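Local coordinates for protein methylocystis parvus OBBP MbnE (Methylocystis parvus OBBP, PDB 5ICQ) that probably binds the copper-chelating peptide methanobactin in the periplasm, as a solute-binding protein of family 5, and serves its uptake into the cell, at residues A87-V92 / L265-D270; R237-R242 / F260-L265. All coordinates share one frame; numbering follows the deposited sequence.

How the contacts relate
From the N terminus, the chain runs through strand 65-71 and enters a loop that carries 87-92. Contact 1 brings this loop against 265-270, on strand 262-268, and so closes a long span of 172 intervening residues. Contact 2 lies wholly within that span but for Leu265, which belongs to both: it closes a short connection of 17 residues by pairing 237-242 with 260-265. The two strands are neighbours in a mixed four-stranded sheet, flanked by strands 65-71 and 227-233. Contact 1 lays the loop over the sheet, and the contacts meet where Ala88 and Leu91 pack on Leu238.

Contact 1: residues A87-V92 / L265-D270; sequences AAQGLV and LQYFRD
The hydroxyl of Tyr267 reaches the backbone of the loop 87-92, where Gln89 N donates to OH over 2.9 Å in a nearly straight bond (N-H...O 170°). The tyrosine has CG anti to its carbonyl carbon (chi1 -80°), which sends the hydroxyl to the loop, and the amide arrives at the edge of the ring, near its plane. Packing is close around this bond: Ala88 CA lies 3.5 Å from Tyr267 OH, and Phe74 meets the ring. A water joins Ala87 O to Tyr267 OH as a second link, donating a hydrogen bond to Ala87 O (2.8 Å) and also bonding Tyr267 OH at 2.8 Å. Next to it, CD2 of Leu265 comes up against the carbonyl, 3.5 Å from Gln89 O, and touches Gly90 CA at 4.1 Å. A side chain at Gly90 would run into that methyl, and the backbone angles of Gly90 by themselves call for glycine. Leu265 and Tyr267, two residues apart on strand 262-268, project from the same face of the mixed sheet, so the loop after strand 65-71 is laid over that face, where Gln89 also touches Leu70 of strand 65-71. Toward solvent the contact loosens. Gln89 is exposed; its CB passes 3.9 Å from Tyr267 OH, and beyond CG the extended chain leaves the hydroxyl, its amide plane turned 74° from the ring.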
ATOM      1  N   ALA A  87     -16.907  -4.542  -4.291  1.00 17.80           N
ATOM      2  CA  ALA A  87     -17.102  -3.506  -5.292  1.00 17.89           C
ATOM      3  C   ALA A  87     -16.207  -3.751  -6.497  1.00 17.96           C
ATOM      4  O   ALA A  87     -15.075  -4.215  -6.361  1.00 16.93           O
ATOM      5  CB  ALA A  87     -16.817  -2.122  -4.708  1.00 16.25           C
ATOM      6  N   ALA A  88     -16.737  -3.453  -7.678  1.00 15.11           N
ATOM      7  CA  ALA A  88     -15.946  -3.495  -8.898  1.00 17.89           C
ATOM      8  C   ALA A  88     -14.813  -2.479  -8.819  1.00 16.10           C
ATOM      9  O   ALA A  88     -14.936  -1.434  -8.181  1.00 16.84           O
ATOM     10  CB  ALA A  88     -16.829  -3.192 -10.108  1.00 17.36           C
ATOM     11  N   GLN A  89     -13.694  -2.797  -9.465  1.00 12.72           N
ATOM     12  CA  GLN A  89     -12.614  -1.832  -9.577  1.00 14.31           C
ATOM     13  C   GLN A  89     -12.856  -0.947 -10.793  1.00 13.63           C
ATOM     14  O   GLN A  89     -13.761  -1.182 -11.587  1.00 14.15           O
ATOM     15  CB  GLN A  89     -11.263  -2.538  -9.688  1.00 15.71           C
ATOM     16  CG  GLN A  89     -10.816  -3.182  -8.399  1.00 21.11           C
ATOM     17  CD  GLN A  89      -9.641  -4.112  -8.618  1.00 34.40           C
ATOM     18  OE1 GLN A  89      -9.780  -5.332  -8.556  1.00 43.16           O
ATOM     19  NE2 GLN A  89      -8.481  -3.538  -8.901  1.00 23.69           N
ATOM     20  N   GLY A  90     -12.040   0.094 -10.924  1.00 13.87           N
ATOM     21  CA  GLY A  90     -12.162   0.984 -12.058  1.00 15.69           C
ATOM     22  C   GLY A  90     -13.120   2.139 -11.866  1.00 14.62           C
ATOM     23  O   GLY A  90     -13.306   2.918 -12.805  1.00 14.33           O
ATOM     24  N   LEU A  91     -13.734   2.284 -10.685  1.00  8.54           N
ATOM     25  CA  LEU A  91     -14.706   3.360 -10.508  1.00 11.98           C
ATOM     26  C   LEU A  91     -14.073   4.626  -9.963  1.00 15.44           C
ATOM     27  O   LEU A  91     -14.454   5.736 -10.356  1.00 10.78           O
ATOM     28  CB  LEU A  91     -15.834   2.907  -9.575  1.00 16.10           C
ATOM     29  CG  LEU A  91     -16.670   1.759 -10.123  1.00 14.76           C
ATOM     30  CD1 LEU A  91     -17.542   1.149  -9.005  1.00 18.03           C
ATOM     31  CD2 LEU A  91     -17.527   2.242 -11.270  1.00 21.01           C
ATOM     32  N   VAL A  92     -13.124   4.486  -9.045  1.00 13.71           N
ATOM     33  CA  VAL A  92     -12.425   5.649  -8.532  1.00 16.71           C
ATOM     34  C   VAL A  92     -11.605   6.254  -9.658  1.00 12.69           C
ATOM     35  O   VAL A  92     -10.973   5.531 -10.444  1.00 19.33           O
ATOM     36  CB  VAL A  92     -11.546   5.246  -7.334  1.00 22.86           C
ATOM     37  CG1 VAL A  92     -10.731   6.433  -6.837  1.00 27.43           C
ATOM     38  CG2 VAL A  92     -12.418   4.675  -6.211  1.00 21.08           C
ATOM     39  N   LEU A 265     -14.035  -4.119 -18.153  1.00 12.70           N
ATOM     40  CA  LEU A 265     -13.408  -4.817 -17.034  1.00 12.51           C
ATOM     41  C   LEU A 265     -14.096  -6.168 -16.875  1.00 17.91           C
ATOM     42  O   LEU A 265     -15.253  -6.230 -16.451  1.00 18.61           O
ATOM     43  CB  LEU A 265     -13.510  -4.007 -15.741  1.00 14.40           C
ATOM     44  CG  LEU A 265     -12.780  -2.656 -15.741  1.00 21.86           C
ATOM     45  CD1 LEU A 265     -13.728  -1.525 -16.119  1.00 18.13           C
ATOM     46  CD2 LEU A 265     -12.121  -2.375 -14.399  1.00 23.82           C
ATOM     47  N   GLN A 266     -13.382  -7.242 -17.198  1.00 16.74           N
ATOM     48  CA  GLN A 266     -13.927  -8.595 -17.136  1.00 16.77           C
ATOM     49  C   GLN A 266     -13.324  -9.347 -15.959  1.00 17.13           C
ATOM     50  O   GLN A 266     -12.113  -9.277 -15.724  1.00 16.64           O
ATOM     51  CB  GLN A 266     -13.641  -9.372 -18.419  1.00 20.51           C
ATOM     52  CG  GLN A 266     -14.082  -8.701 -19.696  1.00 27.76           C
ATOM     53  CD  GLN A 266     -13.670  -9.511 -20.911  1.00 27.92           C
ATOM     54  OE1 GLN A 266     -13.419 -10.708 -20.803  1.00 30.40           O
ATOM     55  NE2 GLN A 266     -13.600  -8.865 -22.068  1.00 28.60           N
ATOM     56  N   TYR A 267     -14.168 -10.086 -15.243  1.00 17.44           N
ATOM     57  CA  TYR A 267     -13.761 -10.812 -14.051  1.00 15.06           C
ATOM     58  C   TYR A 267     -13.669 -12.304 -14.348  1.00 16.71           C
ATOM     59  O   TYR A 267     -14.499 -12.854 -15.079  1.00 16.06           O
ATOM     60  CB  TYR A 267     -14.731 -10.543 -12.890  1.00 17.03           C
ATOM     61  CG  TYR A 267     -14.448  -9.213 -12.222  1.00 21.99           C
ATOM     62  CD1 TYR A 267     -14.824  -8.013 -12.822  1.00 18.34           C
ATOM     63  CD2 TYR A 267     -13.778  -9.155 -11.010  1.00 19.60           C
ATOM     64  CE1 TYR A 267     -14.551  -6.800 -12.225  1.00 18.33           C
ATOM     65  CE2 TYR A 267     -13.499  -7.940 -10.403  1.00 19.51           C
ATOM     66  CZ  TYR A 267     -13.897  -6.767 -11.018  1.00 20.68           C
ATOM     67  OH  TYR A 267     -13.625  -5.561 -10.419  1.00 23.88           O
ATOM     68  N   PHE A 268     -12.650 -12.947 -13.778  1.00 19.36           N
ATOM     69  CA  PHE A 268     -12.315 -14.330 -14.088  1.00 20.71           C
ATOM     70  C   PHE A 268     -12.184 -15.139 -12.806  1.00 24.37           C
ATOM     71  O   PHE A 268     -11.606 -14.669 -11.821  1.00 25.21           O
ATOM     72  CB  PHE A 268     -11.003 -14.427 -14.900  1.00 18.71           C
ATOM     73  CG  PHE A 268     -11.131 -13.948 -16.325  1.00 20.77           C
ATOM     74  CD1 PHE A 268     -11.010 -12.602 -16.632  1.00 18.34           C
ATOM     75  CD2 PHE A 268     -11.381 -14.847 -17.355  1.00 21.87           C
ATOM     76  CE1 PHE A 268     -11.135 -12.164 -17.945  1.00 15.02           C
ATOM     77  CE2 PHE A 268     -11.509 -14.415 -18.669  1.00 27.38           C
ATOM     78  CZ  PHE A 268     -11.390 -13.068 -18.963  1.00 22.09           C
ATOM     79  N   ARG A 269     -12.705 -16.370 -12.857  1.00 36.66           N
ATOM     80  CA  ARG A 269     -12.652 -17.393 -11.813  1.00 47.09           C
ATOM     81  C   ARG A 269     -11.346 -17.398 -11.031  1.00 38.88           C
ATOM     82  O   ARG A 269     -11.333 -17.141  -9.822  1.00 38.09           O
ATOM     83  CB  ARG A 269     -12.849 -18.791 -12.424  1.00 59.42           C
ATOM     84  CG  ARG A 269     -14.252 -19.125 -12.935  1.00 66.80           C
ATOM     85  CD  ARG A 269     -14.642 -18.309 -14.163  1.00 72.32           C
ATOM     86  NE  ARG A 269     -13.742 -18.523 -15.293  1.00 71.82           N
ATOM     87  CZ  ARG A 269     -13.761 -17.797 -16.408  1.00 69.49           C
ATOM     88  NH1 ARG A 269     -14.630 -16.804 -16.540  1.00 67.60           N
ATOM     89  NH2 ARG A 269     -12.914 -18.064 -17.392  1.00 70.95           N
ATOM     90  N   ASP A 270     -10.245 -17.723 -11.701  1.00 41.20           N
ATOM     91  CA  ASP A 270      -8.948 -17.765 -11.042  1.00 49.37           C
ATOM     92  C   ASP A 270      -7.858 -17.453 -12.058  1.00 38.60           C
ATOM     93  O   ASP A 270      -8.129 -17.166 -13.230  1.00 30.88           O
ATOM     94  CB  ASP A 270      -8.706 -19.119 -10.363  1.00 56.97           C
ATOM     95  CG  ASP A 270      -8.758 -20.290 -11.335  1.00 62.49           C
ATOM     96  OD1 ASP A 270      -8.558 -21.434 -10.875  1.00 70.35           O
ATOM     97  OD2 ASP A 270      -9.005 -20.081 -12.545  1.00 54.34           O
TER
HETATM   98  O   HOH W   1     -13.284  -5.953  -7.620  1.00 31.31           O

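Contact 2: residues R237-R242 / F260-L265; sequences RLLLKR and FDEIDL. With SO4 (sulfate ion), chain B.
Arg237 and Asp264 cross at about a right angle, guanidinium and carboxylate planes 73° apart, in a salt bridge from Arg237 NE to Asp264 OD1 (2.9 Å). The carboxylate oxygen is met from above its own plane, yet lies near the plane of the guanidinium. With CG between the backbone N and the carbonyl carbon (chi1 68°) and bends at chi2 and chi3, the arginine folds back over its own strand, one face of its guanidinium on Leu239 CB. NH2 holds a sulfate, probably from the crystallisation liquor, at 3.1 Å from its O4, while NH1 pairs with Asp231 and Arg65 also binds the ion. An alanine in place of Arg237 is likely to leave Asp264 OD1 and Asp231 without this salt-bridge partner and the sulfate with one ligand fewer. At the other end Arg242 comes side-on to Asp261, planes 86° apart, NE and NH2 both donating to OD1 (3.1 and 3.2 Å); Arg242 NH1 goes to Tyr258 O. The strands between are antiparallel, Leu238-Leu265 and Leu240-Ile263 forming hydrogen-bonded pairs. The face of these four residues is apolar, and Leu240 CG meets Leu265 CD1 obliquely at 4.0 Å. The other carries Asp264, Glu262 and Lys241, with Arg237 folded over it; Lys241 and Glu262 run side by side, Glu262 being bridged to Arg65. The sulfate probably offsets part of the positive charge of Arg65 and Arg237.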
ATOM      1  N   ARG A 237     -18.790  -8.510 -15.819  1.00 18.26           N
ATOM      2  CA  ARG A 237     -18.131  -7.425 -16.532  1.00 16.29           C
ATOM      3  C   ARG A 237     -18.704  -6.087 -16.094  1.00 18.77           C
ATOM      4  O   ARG A 237     -19.866  -5.986 -15.691  1.00 15.87           O
ATOM      5  CB  ARG A 237     -18.250  -7.587 -18.056  1.00 19.76           C
ATOM      6  CG  ARG A 237     -19.647  -7.436 -18.631  1.00 25.92           C
ATOM      7  CD  ARG A 237     -19.872  -6.040 -19.222  1.00 31.06           C
ATOM      8  NE  ARG A 237     -19.105  -5.836 -20.447  1.00 34.65           N
ATOM      9  CZ  ARG A 237     -19.637  -5.603 -21.642  1.00 31.40           C
ATOM     10  NH1 ARG A 237     -20.956  -5.528 -21.798  1.00 32.43           N
ATOM     11  NH2 ARG A 237     -18.843  -5.426 -22.686  1.00 26.55           N
ATOM     12  N   LEU A 238     -17.851  -5.069 -16.167  1.00 13.76           N
ATOM     13  CA  LEU A 238     -18.235  -3.672 -16.010  1.00 12.79           C
ATOM     14  C   LEU A 238     -17.724  -2.938 -17.240  1.00 16.24           C
ATOM     15  O   LEU A 238     -16.529  -3.005 -17.543  1.00 17.50           O
ATOM     16  CB  LEU A 238     -17.636  -3.089 -14.729  1.00 10.78           C
ATOM     17  CG  LEU A 238     -17.784  -1.582 -14.532  1.00 17.61           C
ATOM     18  CD1 LEU A 238     -19.258  -1.228 -14.439  1.00 18.74           C
ATOM     19  CD2 LEU A 238     -17.019  -1.110 -13.285  1.00 16.39           C
ATOM     20  N   LEU A 239     -18.620  -2.292 -17.978  1.00 13.98           N
ATOM     21  CA  LEU A 239     -18.245  -1.553 -19.181  1.00 14.07           C
ATOM     22  C   LEU A 239     -18.335  -0.057 -18.912  1.00 16.61           C
ATOM     23  O   LEU A 239     -19.404   0.459 -18.557  1.00 14.80           O
ATOM     24  CB  LEU A 239     -19.124  -1.927 -20.373  1.00 15.53           C
ATOM     25  CG  LEU A 239     -18.796  -1.168 -21.672  1.00 16.26           C
ATOM     26  CD1 LEU A 239     -17.418  -1.550 -22.219  1.00 15.89           C
ATOM     27  CD2 LEU A 239     -19.877  -1.377 -22.734  1.00 20.52           C
ATOM     28  N   LEU A 240     -17.216   0.630 -19.089  1.00 11.37           N
ATOM     29  CA  LEU A 240     -17.137   2.076 -18.980  1.00  8.86           C
ATOM     30  C   LEU A 240     -17.066   2.676 -20.374  1.00 12.35           C
ATOM     31  O   LEU A 240     -16.384   2.144 -21.250  1.00 11.38           O
ATOM     32  CB  LEU A 240     -15.899   2.497 -18.189  1.00  9.91           C
ATOM     33  CG  LEU A 240     -15.755   1.871 -16.808  1.00 12.81           C
ATOM     34  CD1 LEU A 240     -14.526   2.437 -16.120  1.00 12.39           C
ATOM     35  CD2 LEU A 240     -17.022   2.116 -15.992  1.00 14.71           C
ATOM     36  N   LYS A 241     -17.769   3.779 -20.579  1.00 11.99           N
ATOM     37  CA  LYS A 241     -17.763   4.459 -21.864  1.00  9.68           C
ATOM     38  C   LYS A 241     -17.504   5.937 -21.621  1.00 13.46           C
ATOM     39  O   LYS A 241     -18.044   6.518 -20.677  1.00 11.96           O
ATOM     40  CB  LYS A 241     -19.099   4.250 -22.599  1.00 12.14           C
ATOM     41  CG  LYS A 241     -19.175   4.930 -23.944  1.00 22.72           C
ATOM     42  CD  LYS A 241     -20.347   4.388 -24.745  1.00 33.69           C
ATOM     43  CE  LYS A 241     -20.388   4.981 -26.143  1.00 40.15           C
ATOM     44  NZ  LYS A 241     -21.596   4.491 -26.875  1.00 44.35           N
ATOM     45  N   ARG A 242     -16.680   6.544 -22.473  1.00 10.47           N
ATOM     46  CA  ARG A 242     -16.313   7.935 -22.268  1.00  8.77           C
ATOM     47  C   ARG A 242     -17.554   8.820 -22.239  1.00 15.92           C
ATOM     48  O   ARG A 242     -18.507   8.607 -22.994  1.00 11.06           O
ATOM     49  CB  ARG A 242     -15.379   8.410 -23.383  1.00 14.20           C
ATOM     50  CG  ARG A 242     -15.113   9.908 -23.328  1.00 27.34           C
ATOM     51  CD  ARG A 242     -14.430  10.433 -24.581  1.00 35.89           C
ATOM     52  NE  ARG A 242     -13.311   9.592 -24.998  1.00 31.16           N
ATOM     53  CZ  ARG A 242     -12.135   9.561 -24.389  1.00 35.96           C
ATOM     54  NH1 ARG A 242     -11.931  10.326 -23.315  1.00 35.66           N
ATOM     55  NH2 ARG A 242     -11.174   8.776 -24.850  1.00 38.41           N
ATOM     56  N   PHE A 260      -8.734   5.756 -23.959  1.00 10.97           N
ATOM     57  CA  PHE A 260      -9.637   4.779 -24.545  1.00  8.76           C
ATOM     58  C   PHE A 260     -11.060   5.316 -24.537  1.00 11.86           C
ATOM     59  O   PHE A 260     -11.478   6.001 -23.598  1.00 13.99           O
ATOM     60  CB  PHE A 260      -9.568   3.460 -23.776  1.00 13.30           C
ATOM     61  CG  PHE A 260      -8.195   2.859 -23.747  1.00 14.69           C
ATOM     62  CD1 PHE A 260      -7.689   2.232 -24.871  1.00 16.69           C
ATOM     63  CD2 PHE A 260      -7.405   2.936 -22.600  1.00 12.30           C
ATOM     64  CE1 PHE A 260      -6.420   1.680 -24.869  1.00 15.43           C
ATOM     65  CE2 PHE A 260      -6.131   2.388 -22.586  1.00 12.02           C
ATOM     66  CZ  PHE A 260      -5.638   1.758 -23.728  1.00 10.56           C
ATOM     67  N   ASP A 261     -11.809   5.004 -25.601  1.00 11.23           N
ATOM     68  CA  ASP A 261     -13.214   5.396 -25.636  1.00 12.68           C
ATOM     69  C   ASP A 261     -14.056   4.509 -24.732  1.00 14.76           C
ATOM     70  O   ASP A 261     -15.090   4.951 -24.218  1.00 15.86           O
ATOM     71  CB  ASP A 261     -13.746   5.355 -27.073  1.00 14.90           C
ATOM     72  CG  ASP A 261     -13.307   6.569 -27.903  1.00 29.31           C
ATOM     73  OD1 ASP A 261     -12.800   7.557 -27.321  1.00 28.91           O
ATOM     74  OD2 ASP A 261     -13.491   6.545 -29.140  1.00 33.09           O
ATOM     75  N   GLU A 262     -13.617   3.274 -24.504  1.00 12.01           N
ATOM     76  CA  GLU A 262     -14.338   2.321 -23.676  1.00  9.72           C
ATOM     77  C   GLU A 262     -13.340   1.475 -22.911  1.00 12.80           C
ATOM     78  O   GLU A 262     -12.260   1.163 -23.416  1.00 11.84           O
ATOM     79  CB  GLU A 262     -15.231   1.381 -24.511  1.00 15.75           C
ATOM     80  CG  GLU A 262     -16.482   2.030 -25.076  1.00 28.60           C
ATOM     81  CD  GLU A 262     -17.071   1.242 -26.229  1.00 42.58           C
ATOM     82  OE1 GLU A 262     -17.571   1.874 -27.181  1.00 51.15           O
ATOM     83  OE2 GLU A 262     -17.021  -0.007 -26.189  1.00 37.32           O
ATOM     84  N   ILE A 263     -13.721   1.090 -21.697  1.00 10.22           N
ATOM     85  CA  ILE A 263     -12.929   0.184 -20.873  1.00 11.24           C
ATOM     86  C   ILE A 263     -13.845  -0.946 -20.431  1.00 14.49           C
ATOM     87  O   ILE A 263     -14.844  -0.698 -19.747  1.00 12.92           O
ATOM     88  CB  ILE A 263     -12.332   0.879 -19.644  1.00  9.52           C
ATOM     89  CG1 ILE A 263     -11.478   2.078 -20.075  1.00 13.54           C
ATOM     90  CG2 ILE A 263     -11.517  -0.148 -18.828  1.00 10.64           C
ATOM     91  CD1 ILE A 263     -11.167   3.024 -18.943  1.00 16.82           C
ATOM     92  N   ASP A 264     -13.500  -2.177 -20.797  1.00 11.66           N
ATOM     93  CA  ASP A 264     -14.294  -3.352 -20.440  1.00 11.63           C
ATOM     94  C   ASP A 264     -13.534  -4.145 -19.387  1.00 16.93           C
ATOM     95  O   ASP A 264     -12.497  -4.752 -19.685  1.00 14.92           O
ATOM     96  CB  ASP A 264     -14.588  -4.204 -21.672  1.00 15.26           C
ATOM     97  CG  ASP A 264     -15.521  -5.375 -21.365  1.00 25.73           C
ATOM     98  OD1 ASP A 264     -16.271  -5.304 -20.364  1.00 27.76           O
ATOM     99  OD2 ASP A 264     -15.507  -6.364 -22.126  1.00 26.97           O
ATOM    100  N   LEU A 265     -14.035  -4.119 -18.153  1.00 12.70           N
ATOM    101  CA  LEU A 265     -13.408  -4.817 -17.034  1.00 12.51           C
ATOM    102  C   LEU A 265     -14.096  -6.168 -16.875  1.00 17.91           C
ATOM    103  O   LEU A 265     -15.253  -6.230 -16.451  1.00 18.61           O
ATOM    104  CB  LEU A 265     -13.510  -4.007 -15.741  1.00 14.40           C
ATOM    105  CG  LEU A 265     -12.780  -2.656 -15.741  1.00 21.86           C
ATOM    106  CD1 LEU A 265     -13.728  -1.525 -16.119  1.00 18.13           C
ATOM    107  CD2 LEU A 265     -12.121  -2.375 -14.399  1.00 23.82           C
TER
HETATM  108  S   SO4 B 701     -20.680  -5.053 -25.837  1.00 58.90           S
HETATM  109  O1  SO4 B 701     -21.832  -4.268 -25.409  1.00 56.57           O
HETATM  110  O2  SO4 B 701     -20.669  -6.353 -25.175  1.00 60.88           O
HETATM  111  O3  SO4 B 701     -20.724  -5.267 -27.282  1.00 63.84           O
HETATM  112  O4  SO4 B 701     -19.474  -4.318 -25.490  1.00 72.58           O